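Local coordinates for protein glutathione-independent glyoxalase DJ-1 (Schizosaccharomyces pombe, PDB 4QYT) that converts methylglyoxal and water to D-lactate in a single glutathione-independent step and helps protect the cell against reactive oxygen species, at residues A[8-13]-A[92-97]; A[27-32]-A[189-194]; A[62-67]-A[71-76]; A[75-80]-A[100-105]. One frame throughout, in Å; residues are numbered along the deposited sequence.

Interaction 1 (A[8-13]-A[92-97]); sequences CLFVAD and TPFVQQ
The ring of Phe10 stands out from strand 7-12 and takes the CG2 methyl of Val95, on helix 93-102, squarely over one face. Phe10 CG is anti to the carbonyl carbon (chi1 -76°), which sends the ring toward the helix. CG2 of Val95 lies 4.1 Å from the centroid of the Phe10 ring and 11° off its normal, a CH-pi contact. Beneath the opposite face of the ring is Cys8 SG, two residues back on the same strand and 3.8 Å from the plane, which leaves the phenyl group sandwiched between a methyl and a sulfur. Strand 7-12 is a central strand of the DJ-1/PfpI sheet, and helix 93-102 packs across one surface of that sheet, so this buried apolar contact belongs to the core of the alpha/beta sandwich. Phe94 arrives differently: its CG is anti to the backbone N (chi1 -179°), and its CE2 meets Phe10 CZ edge against edge at 4.1 Å, the two side chains crossing at about a right angle. With an alanine in place of Phe10, a gap would probably open between strand and helix, leaving the Val95 methyl and Cys8 SG each without the ring face it packs on. Phe70 and Leu89 also pack against Phe10.

Interaction 2 (A[27-32]-A[189-194]); sequences FKRAEI and KSLSMP
Arg29 meets Leu191 through the aliphatic part of its side chain: CD of Arg29 rests 3.6 Å from CD2 of Leu191, and the same methyl also lies close to NE. The arginine chain runs extended from CG to NE (chi2 167°, chi3 173°), which carries it from helix 17-29 toward residues 189-194, and it crosses the leucine side chain at a slant. Ser190 adds a looser touch, its OG 4.1 Å from Arg29 CD; that hydroxyl is bonded within its own helix, to Val187 O.

The polar link goes through a water. Arg29 NE donates to it over 2.8 Å, at the edge of the guanidinium and in its plane, and the water passes a hydrogen on to Ser190 O at 3.0 Å. NH1 is held by Gly25 O, and NH2 by a salt bridge to Asp16 of the second subunit.

Ser190 O also accepts from His133 of the second subunit, inferred to be catalytic, so the contact borders the dimer interface. It joins the end of helix 17-29, closed by a Schellman motif at Glu31, to that of helix 181-190; helix 167-178 packs against both segments, and Phe27 reaches Val7 of strand 7-12 and Ile34 of strand 34-39.

Interaction 3 (A[62-67]-A[71-76]); sequences KEIPSA and AKQYDI
Ile64 and Tyr74 meet because of how each is turned about its first torsion: Ile64 CG1 and Tyr74 CG both stand anti to their own carbonyl carbons (chi1 -55° and -62°), and the isoleucine chain then extends to CD1. That methyl comes up at the edge of the tyrosine ring, near its plane, 4.1 Å from Tyr74 CE2. The second branch of Ile64, CG2, is anti to the backbone N and faces Gln73, whose extended chain (chi2 -175°) brings NE2 to within 3.9 Å of it. The two branches of one isoleucine thus touch two consecutive residues, crossing each obliquely. The contact joins the loop after strand 59-60 to the end of helix 67-73, just before central strand 76-79, and Ile64 also touches Phe94 on helix 93-102.

The polar links run beside this apolar patch. Gln73 NE2 donates to a water at 3.0 Å, and the water in turn donates to Glu63 O at 2.8 Å. On the helix itself Ala71 N bonds to Ala67 O over 2.9 Å, an i to i+4 bond. Ser66 is the N-cap of that helix, its OG accepting from Asp69 N.

Besides the water, Gln73 NE2 reaches Asp69 OD2, while OE1 accepts from Arg59 NH1. Tyr74 OH bonds to Asp35 and also to Arg59. With bonds at both NE2 and OE1 the Gln73 amide has its orientation fixed, and NE2 can sit near the Ile64 methyl without giving up its polar partners, while the tyrosine keeps its hydroxyl in a charged cluster and offers Ile64 only ring carbons.

Interaction 4 (A[75-80]-A[100-105]); sequences DIAIIP and KEFYKK
Phe102 pushes the CE2 corner of its ring against the backbone at the start of strand 76-79, closest at Asp75 O, 3.6 Å from CE2. Further along, the same atom lies 3.9 Å from Ala77 N, which sits at the ring edge near its plane, and 4.1 Å from the CB of Ala77. The alanine points toward the helix and contributes just a methyl, so the phenyl ring can settle close to the strand; Asp75 and Ile76 direct their side chains away and meet it with main-chain atoms. Phe102 CG is anti to the carbonyl carbon (chi1 -82°), which swings the ring from the last turn of helix 93-102 down onto the sheet. Strand 76-79 lies between strands 7-12 and 109-112 in the parallel part of the DJ-1/PfpI sheet, and the helix packs on one surface of this alpha/beta sandwich; Ile110, on the neighbouring strand 109-112, touches the ring as well. Just past the ring the chain leaves the helix through a type II beta turn from Phe102 to Lys105.

From the N terminus, strand 7-12 opens interaction 1, and helix 17-29, next in the chain, opens interaction 2, which closes only at the C-terminal residues; it therefore crosses interaction 1 and encloses interactions 3 and 4. Interaction 3 is a short local closure around helix 67-73, lying wholly within the span of interaction 1. Its last residues, Asp75 and Ile76, begin interaction 4, which crosses interaction 1: residues 92-97 come before 100-105 on the same helix 93-102. Strands 7-12 and 76-79 are sheet neighbours, with backbone hydrogen bonds from Cys8 to Ile76 and Ile78. Interaction 2 does not touch interaction 1 (nearest atoms about 7 Å apart), but its Phe27 packs on Ile76, shared by interactions 3 and 4.

Interaction 1 (A[8-13]-A[92-97])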
loop_
_atom_site.group_PDB
_atom_site.type_symbol
_atom_site.label_atom_id
_atom_site.label_comp_id
_atom_site.label_asym_id
_atom_site.label_seq_id
_atom_site.Cartn_x
_atom_site.Cartn_y
_atom_site.Cartn_z
ATOM N N CYS A 8 -3.450 16.341 -3.939
ATOM C CA CYS A 8 -4.273 16.034 -2.772
ATOM C C CYS A 8 -4.741 14.588 -2.852
ATOM O O CYS A 8 -5.429 14.214 -3.816
ATOM C CB CYS A 8 -5.511 16.925 -2.752
ATOM S SG CYS A 8 -6.720 16.438 -1.517
ATOM N N LEU A 9 -4.385 13.805 -1.840
ATOM C CA LEU A 9 -4.921 12.456 -1.680
ATOM C C LEU A 9 -5.977 12.542 -0.570
ATOM O O LEU A 9 -5.670 12.706 0.599
ATOM C CB LEU A 9 -3.764 11.525 -1.334
ATOM C CG LEU A 9 -4.053 10.065 -1.180
ATOM C CD1 LEU A 9 -4.976 9.444 -2.128
ATOM C CD2 LEU A 9 -2.782 9.273 -1.039
ATOM N N PHE A 10 -7.249 12.495 -0.994
ATOM C CA PHE A 10 -8.322 12.496 -0.000
ATOM C C PHE A 10 -8.290 11.204 0.788
ATOM O O PHE A 10 -7.956 10.133 0.282
ATOM C CB PHE A 10 -9.681 12.655 -0.687
ATOM C CG PHE A 10 -9.994 14.047 -1.147
ATOM C CD1 PHE A 10 -10.209 15.062 -0.226
ATOM C CD2 PHE A 10 -10.150 14.367 -2.492
ATOM C CE1 PHE A 10 -10.568 16.339 -0.637
ATOM C CE2 PHE A 10 -10.529 15.636 -2.887
ATOM C CZ PHE A 10 -10.743 16.625 -1.969
ATOM N N VAL A 11 -8.775 11.288 2.026
ATOM C CA VAL A 11 -8.802 10.145 2.924
ATOM C C VAL A 11 -9.946 10.349 3.905
ATOM O O VAL A 11 -10.224 11.473 4.320
ATOM C CB VAL A 11 -7.441 9.919 3.619
ATOM C CG1 VAL A 11 -7.108 11.046 4.599
ATOM C CG2 VAL A 11 -7.317 8.561 4.288
ATOM N N ALA A 12 -10.599 9.258 4.287
ATOM C CA ALA A 12 -11.691 9.292 5.240
ATOM C C ALA A 12 -11.531 8.082 6.156
ATOM O O ALA A 12 -10.824 7.127 5.831
ATOM C CB ALA A 12 -13.013 9.224 4.483
ATOM N N ASP A 13 -12.267 8.060 7.263
ATOM C CA ASP A 13 -12.388 6.797 7.980
ATOM C C ASP A 13 -12.932 5.750 7.020
ATOM O O ASP A 13 -13.891 5.993 6.291
ATOM C CB ASP A 13 -13.262 7.003 9.225
ATOM C CG ASP A 13 -12.634 7.967 10.175
ATOM O OD1 ASP A 13 -11.532 7.712 10.655
ATOM O OD2 ASP A 13 -13.175 9.085 10.339
ATOM N N THR A 92 -19.625 13.626 -0.122
ATOM C CA THR A 92 -19.254 14.917 0.457
ATOM C C THR A 92 -19.303 15.975 -0.619
ATOM O O THR A 92 -18.531 15.889 -1.573
ATOM C CB THR A 92 -17.843 14.820 1.034
ATOM O OG1 THR A 92 -17.785 13.827 2.048
ATOM C CG2 THR A 92 -17.383 16.104 1.649
ATOM N N PRO A 93 -20.140 17.019 -0.502
ATOM C CA PRO A 93 -20.192 18.020 -1.570
ATOM C C PRO A 93 -18.853 18.626 -1.904
ATOM O O PRO A 93 -18.595 18.866 -3.079
ATOM C CB PRO A 93 -21.252 19.014 -1.061
ATOM C CG PRO A 93 -22.176 18.132 -0.265
ATOM C CD PRO A 93 -21.268 17.163 0.446
ATOM N N PHE A 94 -18.006 18.903 -0.905
ATOM C CA PHE A 94 -16.712 19.491 -1.209
ATOM C C PHE A 94 -15.935 18.657 -2.228
ATOM O O PHE A 94 -15.316 19.194 -3.152
ATOM C CB PHE A 94 -15.928 19.636 0.070
ATOM C CG PHE A 94 -14.559 20.257 -0.102
ATOM C CD1 PHE A 94 -14.418 21.626 -0.032
ATOM C CD2 PHE A 94 -13.407 19.498 -0.287
ATOM C CE1 PHE A 94 -13.179 22.220 -0.145
ATOM C CE2 PHE A 94 -12.156 20.094 -0.397
ATOM C CZ PHE A 94 -12.048 21.458 -0.296
ATOM N N VAL A 95 -15.901 17.338 -2.002
ATOM C CA VAL A 95 -15.203 16.436 -2.915
ATOM C C VAL A 95 -15.804 16.452 -4.304
ATOM O O VAL A 95 -15.113 16.552 -5.311
ATOM C CB VAL A 95 -15.138 15.013 -2.333
ATOM C CG1 VAL A 95 -14.514 14.051 -3.307
ATOM C CG2 VAL A 95 -14.399 14.997 -1.009
ATOM N N GLN A 96 -17.139 16.390 -4.347
ATOM C CA GLN A 96 -17.846 16.456 -5.617
ATOM C C GLN A 96 -17.552 17.770 -6.368
ATOM O O GLN A 96 -17.399 17.785 -7.592
ATOM C CB GLN A 96 -19.355 16.339 -5.406
ATOM C CG GLN A 96 -19.814 15.042 -4.773
ATOM C CD GLN A 96 -21.195 15.176 -4.167
ATOM O OE1 GLN A 96 -21.851 16.230 -4.285
ATOM N NE2 GLN A 96 -21.657 14.116 -3.536
ATOM N N GLN A 97 -17.562 18.878 -5.627
ATOM C CA GLN A 97 -17.305 20.195 -6.206
ATOM C C GLN A 97 -15.903 20.280 -6.790
ATOM O O GLN A 97 -15.690 20.843 -7.863
ATOM C CB GLN A 97 -17.455 21.278 -5.136
ATOM C CG GLN A 97 -18.902 21.526 -4.676
ATOM C CD GLN A 97 -19.042 22.174 -3.284
ATOM O OE1 GLN A 97 -18.078 22.343 -2.527
ATOM N NE2 GLN A 97 -20.247 22.519 -2.944
#

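Interaction 2 (A[27-32]-A[189-194])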
loop_
_atom_site.group_PDB
_atom_site.type_symbol
_atom_site.label_atom_id
_atom_site.label_comp_id
_atom_site.label_asym_id
_atom_site.label_seq_id
_atom_site.Cartn_x
_atom_site.Cartn_y
_atom_site.Cartn_z
ATOM N N PHE A 27 4.037 9.339 -5.786
ATOM C CA PHE A 27 4.281 10.785 -5.872
ATOM C C PHE A 27 5.415 11.228 -4.969
ATOM O O PHE A 27 6.200 12.103 -5.376
ATOM C CB PHE A 27 2.992 11.573 -5.636
ATOM C CG PHE A 27 2.099 11.616 -6.828
ATOM C CD1 PHE A 27 2.434 12.439 -7.891
ATOM C CD2 PHE A 27 0.981 10.841 -6.956
ATOM C CE1 PHE A 27 1.678 12.462 -9.046
ATOM C CE2 PHE A 27 0.217 10.881 -8.119
ATOM C CZ PHE A 27 0.604 11.680 -9.199
ATOM N N LYS A 28 5.564 10.626 -3.785
ATOM C CA LYS A 28 6.712 10.957 -2.944
ATOM C C LYS A 28 8.025 10.600 -3.660
ATOM O O LYS A 28 8.993 11.381 -3.672
ATOM C CB LYS A 28 6.618 10.235 -1.588
ATOM C CG LYS A 28 5.644 10.906 -0.653
ATOM C CD LYS A 28 6.365 11.953 0.172
ATOM C CE LYS A 28 5.452 12.684 1.111
ATOM N NZ LYS A 28 6.208 13.656 1.968
ATOM N N ARG A 29 8.083 9.433 -4.301
ATOM C CA ARG A 29 9.296 9.076 -5.035
ATOM C C ARG A 29 9.588 10.057 -6.158
ATOM O O ARG A 29 10.751 10.278 -6.522
ATOM C CB ARG A 29 9.167 7.671 -5.591
ATOM C CG ARG A 29 9.366 6.584 -4.523
ATOM C CD ARG A 29 8.914 5.243 -5.040
ATOM N NE ARG A 29 9.206 4.127 -4.148
ATOM C CZ ARG A 29 8.547 3.881 -3.033
ATOM N NH1 ARG A 29 7.483 4.599 -2.689
ATOM N NH2 ARG A 29 8.875 2.823 -2.302
ATOM N N ALA A 30 8.541 10.556 -6.800
ATOM C CA ALA A 30 8.653 11.559 -7.850
ATOM C C ALA A 30 9.046 12.927 -7.374
ATOM O O ALA A 30 9.246 13.843 -8.193
ATOM C CB ALA A 30 7.356 11.618 -8.647
ATOM N N GLU A 31 9.112 13.117 -6.068
ATOM C CA GLU A 31 9.372 14.423 -5.453
ATOM C C GLU A 31 8.353 15.461 -5.927
ATOM O O GLU A 31 8.663 16.637 -6.117
ATOM C CB GLU A 31 10.830 14.872 -5.712
ATOM C CG GLU A 31 11.859 13.879 -5.178
ATOM C CD GLU A 31 13.300 14.258 -5.359
ATOM O OE1 GLU A 31 13.606 14.826 -6.411
ATOM O OE2 GLU A 31 13.998 14.285 -4.337
ATOM N N ILE A 32 7.095 15.022 -5.999
ATOM C CA ILE A 32 5.957 15.875 -6.261
ATOM C C ILE A 32 5.205 16.089 -4.974
ATOM O O ILE A 32 4.794 15.100 -4.341
ATOM C CB ILE A 32 5.066 15.266 -7.346
ATOM C CG1 ILE A 32 5.800 15.267 -8.694
ATOM C CG2 ILE A 32 3.730 15.975 -7.426
ATOM C CD1 ILE A 32 5.100 14.548 -9.824
ATOM N N LYS A 189 11.126 2.475 -12.892
ATOM C CA LYS A 189 12.202 1.501 -12.718
ATOM C C LYS A 189 12.465 1.168 -11.259
ATOM O O LYS A 189 12.732 0.024 -10.915
ATOM C CB LYS A 189 13.478 2.013 -13.399
ATOM C CG LYS A 189 14.661 1.070 -13.333
ATOM C CD LYS A 189 15.925 1.649 -13.946
ATOM C CE LYS A 189 17.059 0.642 -14.076
ATOM N NZ LYS A 189 18.322 1.368 -14.381
ATOM N N SER A 190 12.372 2.162 -10.398
ATOM C CA SER A 190 12.637 1.993 -8.975
ATOM C C SER A 190 11.614 1.104 -8.262
ATOM O O SER A 190 11.890 0.646 -7.156
ATOM C CB SER A 190 12.715 3.342 -8.254
ATOM O OG SER A 190 11.430 3.889 -7.999
ATOM N N LEU A 191 10.451 0.875 -8.872
ATOM C CA LEU A 191 9.402 0.159 -8.198
ATOM C C LEU A 191 9.491 -1.338 -8.314
ATOM O O LEU A 191 8.812 -2.040 -7.559
ATOM C CB LEU A 191 8.068 0.618 -8.716
ATOM C CG LEU A 191 7.767 2.090 -8.581
ATOM C CD1 LEU A 191 6.467 2.466 -9.291
ATOM C CD2 LEU A 191 7.716 2.537 -7.136
ATOM N N SER A 192 10.249 -1.866 -9.261
ATOM C CA SER A 192 10.197 -3.314 -9.550
ATOM C C SER A 192 8.819 -3.809 -9.966
ATOM O O SER A 192 8.345 -4.823 -9.459
ATOM C CB SER A 192 10.746 -4.168 -8.416
ATOM O OG SER A 192 12.090 -3.865 -8.208
ATOM N N MET A 193 8.220 -3.149 -10.944
ATOM C CA MET A 193 6.953 -3.595 -11.467
ATOM C C MET A 193 7.145 -4.937 -12.129
ATOM O O MET A 193 8.151 -5.190 -12.812
ATOM C CB MET A 193 6.424 -2.593 -12.459
ATOM C CG MET A 193 6.140 -1.238 -11.844
ATOM S SD MET A 193 4.844 -1.255 -10.582
ATOM C CE MET A 193 3.408 -1.611 -11.616
ATOM N N PRO A 194 6.192 -5.839 -11.901
ATOM C CA PRO A 194 6.353 -7.186 -12.406
ATOM C C PRO A 194 6.095 -7.223 -13.886
ATOM O O PRO A 194 5.480 -6.322 -14.475
ATOM C CB PRO A 194 5.307 -7.976 -11.640
ATOM C CG PRO A 194 4.314 -6.993 -11.152
ATOM C CD PRO A 194 5.043 -5.698 -10.997
ATOM O OXT PRO A 194 6.670 -8.100 -14.557
HETATM O O HOH W 1 11.396 2.465 -4.820
#

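Interaction 3 (A[62-67]-A[71-76])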
loop_
_atom_site.group_PDB
_atom_site.type_symbol
_atom_site.label_atom_id
_atom_site.label_comp_id
_atom_site.label_asym_id
_atom_site.label_seq_id
_atom_site.Cartn_x
_atom_site.Cartn_y
_atom_site.Cartn_z
ATOM N N LYS A 62 -11.564 20.805 6.253
ATOM C CA LYS A 62 -12.170 21.990 6.832
ATOM C C LYS A 62 -11.236 23.186 6.830
ATOM O O LYS A 62 -11.658 24.326 7.013
ATOM C CB LYS A 62 -12.685 21.699 8.231
ATOM C CG LYS A 62 -13.779 20.641 8.272
ATOM C CD LYS A 62 -14.420 20.422 9.628
ATOM C CE LYS A 62 -15.381 19.234 9.554
ATOM N NZ LYS A 62 -15.820 18.714 10.869
ATOM N N GLU A 63 -9.954 22.924 6.599
ATOM C CA GLU A 63 -8.944 23.974 6.448
ATOM C C GLU A 63 -9.063 24.746 5.148
ATOM O O GLU A 63 -8.398 25.784 4.973
ATOM C CB GLU A 63 -7.527 23.414 6.511
ATOM C CG GLU A 63 -7.173 22.772 7.832
ATOM C CD GLU A 63 -5.908 21.961 7.765
ATOM O OE1 GLU A 63 -4.990 22.313 6.985
ATOM O OE2 GLU A 63 -5.816 20.946 8.500
ATOM N N ILE A 64 -9.804 24.224 4.182
ATOM C CA ILE A 64 -9.832 24.740 2.827
ATOM C C ILE A 64 -11.206 25.338 2.596
ATOM O O ILE A 64 -12.184 24.621 2.681
ATOM C CB ILE A 64 -9.522 23.632 1.804
ATOM C CG1 ILE A 64 -8.180 22.963 2.127
ATOM C CG2 ILE A 64 -9.515 24.226 0.407
ATOM C CD1 ILE A 64 -7.955 21.651 1.389
ATOM N N PRO A 65 -11.311 26.671 2.376
ATOM C CA PRO A 65 -12.617 27.311 2.542
ATOM C C PRO A 65 -13.590 27.049 1.430
ATOM O O PRO A 65 -14.780 27.304 1.612
ATOM C CB PRO A 65 -12.267 28.785 2.690
ATOM C CG PRO A 65 -10.948 28.939 1.988
ATOM C CD PRO A 65 -10.220 27.669 2.352
ATOM N N SER A 66 -13.140 26.614 0.261
ATOM C CA SER A 66 -14.042 26.356 -0.868
ATOM C C SER A 66 -13.307 25.494 -1.898
ATOM O O SER A 66 -12.102 25.367 -1.865
ATOM C CB SER A 66 -14.461 27.679 -1.549
ATOM O OG SER A 66 -13.358 28.206 -2.259
ATOM N N ALA A 67 -14.090 24.970 -2.842
ATOM C CA ALA A 67 -13.513 24.262 -3.973
ATOM C C ALA A 67 -12.627 25.142 -4.840
ATOM O O ALA A 67 -11.600 24.694 -5.374
ATOM C CB ALA A 67 -14.580 23.551 -4.787
ATOM N N ALA A 71 -8.725 24.530 -5.680
ATOM C CA ALA A 71 -8.137 24.567 -6.998
ATOM C C ALA A 71 -6.959 25.523 -7.117
ATOM O O ALA A 71 -6.102 25.371 -7.980
ATOM C CB ALA A 71 -9.201 24.936 -8.028
ATOM N N LYS A 72 -6.885 26.488 -6.207
ATOM C CA LYS A 72 -5.711 27.349 -6.118
ATOM C C LYS A 72 -4.518 26.664 -5.455
ATOM O O LYS A 72 -3.394 27.123 -5.599
ATOM C CB LYS A 72 -6.020 28.606 -5.315
ATOM C CG LYS A 72 -6.997 29.543 -5.990
ATOM C CD LYS A 72 -7.394 30.708 -5.100
ATOM C CE LYS A 72 -8.443 31.615 -5.717
ATOM N NZ LYS A 72 -8.807 32.683 -4.742
ATOM N N GLN A 73 -4.753 25.587 -4.737
ATOM C CA GLN A 73 -3.728 24.882 -3.970
ATOM C C GLN A 73 -3.260 23.582 -4.604
ATOM O O GLN A 73 -2.103 23.188 -4.379
ATOM C CB GLN A 73 -4.222 24.585 -2.551
ATOM C CG GLN A 73 -4.515 25.833 -1.745
ATOM C CD GLN A 73 -4.878 25.503 -0.313
ATOM O OE1 GLN A 73 -4.155 24.795 0.380
ATOM N NE2 GLN A 73 -6.020 26.005 0.151
ATOM N N TYR A 74 -4.129 22.887 -5.316
ATOM C CA TYR A 74 -3.857 21.531 -5.795
ATOM C C TYR A 74 -4.169 21.425 -7.263
ATOM O O TYR A 74 -5.079 22.074 -7.780
ATOM C CB TYR A 74 -4.685 20.491 -5.010
ATOM C CG TYR A 74 -4.376 20.445 -3.561
ATOM C CD1 TYR A 74 -3.205 19.862 -3.082
ATOM C CD2 TYR A 74 -5.247 20.961 -2.632
ATOM C CE1 TYR A 74 -2.915 19.823 -1.727
ATOM C CE2 TYR A 74 -4.980 20.923 -1.284
ATOM C CZ TYR A 74 -3.782 20.376 -0.824
ATOM O OH TYR A 74 -3.538 20.354 0.536
ATOM N N ASP A 75 -3.410 20.562 -7.940
ATOM C CA ASP A 75 -3.616 20.251 -9.348
ATOM C C ASP A 75 -4.187 18.875 -9.608
ATOM O O ASP A 75 -4.710 18.624 -10.702
ATOM C CB ASP A 75 -2.266 20.389 -10.097
ATOM C CG ASP A 75 -1.623 21.700 -9.824
ATOM O OD1 ASP A 75 -2.242 22.725 -10.191
ATOM O OD2 ASP A 75 -0.613 21.732 -9.091
ATOM N N ILE A 76 -4.009 17.953 -8.662
ATOM C CA ILE A 76 -4.496 16.584 -8.811
ATOM C C ILE A 76 -5.291 16.269 -7.540
ATOM O O ILE A 76 -4.831 16.534 -6.442
ATOM C CB ILE A 76 -3.349 15.572 -8.989
ATOM C CG1 ILE A 76 -2.446 15.938 -10.165
ATOM C CG2 ILE A 76 -3.896 14.150 -9.125
ATOM C CD1 ILE A 76 -1.425 14.874 -10.507
HETATM O O HOH W 2 -6.379 26.182 3.106
#

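Interaction 4 (A[75-80]-A[100-105])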
loop_
_atom_site.group_PDB
_atom_site.type_symbol
_atom_site.label_atom_id
_atom_site.label_comp_id
_atom_site.label_asym_id
_atom_site.label_seq_id
_atom_site.Cartn_x
_atom_site.Cartn_y
_atom_site.Cartn_z
ATOM N N ASP A 75 -3.410 20.562 -7.940
ATOM C CA ASP A 75 -3.616 20.251 -9.348
ATOM C C ASP A 75 -4.187 18.875 -9.608
ATOM O O ASP A 75 -4.710 18.624 -10.702
ATOM C CB ASP A 75 -2.266 20.389 -10.097
ATOM C CG ASP A 75 -1.623 21.700 -9.824
ATOM O OD1 ASP A 75 -2.242 22.725 -10.191
ATOM O OD2 ASP A 75 -0.613 21.732 -9.091
ATOM N N ILE A 76 -4.009 17.953 -8.662
ATOM C CA ILE A 76 -4.496 16.584 -8.811
ATOM C C ILE A 76 -5.291 16.269 -7.540
ATOM O O ILE A 76 -4.831 16.534 -6.442
ATOM C CB ILE A 76 -3.349 15.572 -8.989
ATOM C CG1 ILE A 76 -2.446 15.938 -10.165
ATOM C CG2 ILE A 76 -3.896 14.150 -9.125
ATOM C CD1 ILE A 76 -1.425 14.874 -10.507
ATOM N N ALA A 77 -6.474 15.677 -7.753
ATOM C CA ALA A 77 -7.310 15.194 -6.655
ATOM C C ALA A 77 -7.477 13.699 -6.799
ATOM O O ALA A 77 -7.907 13.255 -7.859
ATOM C CB ALA A 77 -8.667 15.869 -6.683
ATOM N N ILE A 78 -7.163 12.956 -5.748
ATOM C CA ILE A 78 -7.242 11.487 -5.779
ATOM C C ILE A 78 -8.240 11.035 -4.714
ATOM O O ILE A 78 -8.156 11.410 -3.550
ATOM C CB ILE A 78 -5.847 10.856 -5.522
ATOM C CG1 ILE A 78 -4.810 11.382 -6.524
ATOM C CG2 ILE A 78 -5.964 9.321 -5.569
ATOM C CD1 ILE A 78 -3.416 10.907 -6.252
ATOM N N ILE A 79 -9.105 10.110 -5.154
ATOM C CA ILE A 79 -10.152 9.546 -4.329
ATOM C C ILE A 79 -9.922 8.049 -4.289
ATOM O O ILE A 79 -10.104 7.319 -5.292
ATOM C CB ILE A 79 -11.565 9.882 -4.824
ATOM C CG1 ILE A 79 -11.641 11.382 -5.079
ATOM C CG2 ILE A 79 -12.569 9.523 -3.725
ATOM C CD1 ILE A 79 -12.950 11.870 -5.649
ATOM N N PRO A 80 -9.433 7.576 -3.142
ATOM C CA PRO A 80 -9.240 6.143 -2.992
ATOM C C PRO A 80 -10.546 5.449 -2.577
ATOM O O PRO A 80 -11.550 6.102 -2.271
ATOM C CB PRO A 80 -8.168 6.070 -1.896
ATOM C CG PRO A 80 -8.458 7.306 -1.042
ATOM C CD PRO A 80 -8.941 8.343 -1.982
ATOM N N LYS A 100 -15.918 18.168 -10.050
ATOM C CA LYS A 100 -16.616 18.897 -11.107
ATOM C C LYS A 100 -15.799 20.058 -11.618
ATOM O O LYS A 100 -15.768 20.328 -12.839
ATOM C CB LYS A 100 -17.971 19.385 -10.600
ATOM C CG LYS A 100 -18.965 18.272 -10.396
ATOM C CD LYS A 100 -20.266 18.767 -9.819
ATOM C CE LYS A 100 -21.112 19.398 -10.907
ATOM N NZ LYS A 100 -21.568 18.407 -11.943
ATOM N N GLU A 101 -15.151 20.786 -10.710
ATOM C CA GLU A 101 -14.320 21.892 -11.146
ATOM C C GLU A 101 -13.139 21.429 -11.965
ATOM O O GLU A 101 -12.742 22.081 -12.943
ATOM C CB GLU A 101 -13.801 22.698 -9.953
ATOM C CG GLU A 101 -12.875 23.838 -10.329
ATOM C CD GLU A 101 -13.500 24.846 -11.280
ATOM O OE1 GLU A 101 -14.719 25.156 -11.101
ATOM O OE2 GLU A 101 -12.713 25.478 -12.052
ATOM N N PHE A 102 -12.523 20.322 -11.549
ATOM C CA PHE A 102 -11.329 19.863 -12.203
ATOM C C PHE A 102 -11.602 19.228 -13.552
ATOM O O PHE A 102 -10.728 19.202 -14.408
ATOM C CB PHE A 102 -10.561 18.868 -11.319
ATOM C CG PHE A 102 -9.667 19.467 -10.269
ATOM C CD1 PHE A 102 -9.844 20.730 -9.768
ATOM C CD2 PHE A 102 -8.612 18.724 -9.771
ATOM C CE1 PHE A 102 -8.994 21.240 -8.825
ATOM C CE2 PHE A 102 -7.768 19.219 -8.812
ATOM C CZ PHE A 102 -7.958 20.483 -8.340
ATOM N N TYR A 103 -12.787 18.630 -13.739
ATOM C CA TYR A 103 -13.030 17.793 -14.923
ATOM C C TYR A 103 -12.879 18.634 -16.181
ATOM O O TYR A 103 -13.477 19.686 -16.337
ATOM C CB TYR A 103 -14.404 17.155 -14.861
ATOM C CG TYR A 103 -14.644 16.134 -15.954
ATOM C CD1 TYR A 103 -13.965 14.934 -15.968
ATOM C CD2 TYR A 103 -15.455 16.416 -17.037
ATOM C CE1 TYR A 103 -14.120 13.996 -16.969
ATOM C CE2 TYR A 103 -15.643 15.475 -18.051
ATOM C CZ TYR A 103 -14.961 14.275 -18.009
ATOM O OH TYR A 103 -15.133 13.352 -19.017
ATOM N N LYS A 104 -12.090 18.108 -17.112
ATOM C CA LYS A 104 -11.813 18.746 -18.394
ATOM C C LYS A 104 -11.097 20.078 -18.275
ATOM O O LYS A 104 -10.967 20.770 -19.258
ATOM C CB LYS A 104 -13.062 18.882 -19.256
ATOM C CG LYS A 104 -13.447 17.591 -19.918
ATOM C CD LYS A 104 -14.655 17.715 -20.822
ATOM C CE LYS A 104 -14.245 18.434 -22.074
ATOM N NZ LYS A 104 -15.306 18.332 -23.109
ATOM N N LYS A 105 -10.492 20.379 -17.152
ATOM C CA LYS A 105 -9.673 21.552 -17.074
ATOM C C LYS A 105 -8.278 21.228 -17.552
ATOM O O LYS A 105 -7.704 20.169 -17.243
ATOM C CB LYS A 105 -9.682 22.115 -15.665
ATOM C CG LYS A 105 -11.048 22.607 -15.208
ATOM C CD LYS A 105 -11.571 23.744 -16.071
ATOM C CE LYS A 105 -13.089 23.655 -16.138
ATOM N NZ LYS A 105 -13.738 23.908 -14.826
#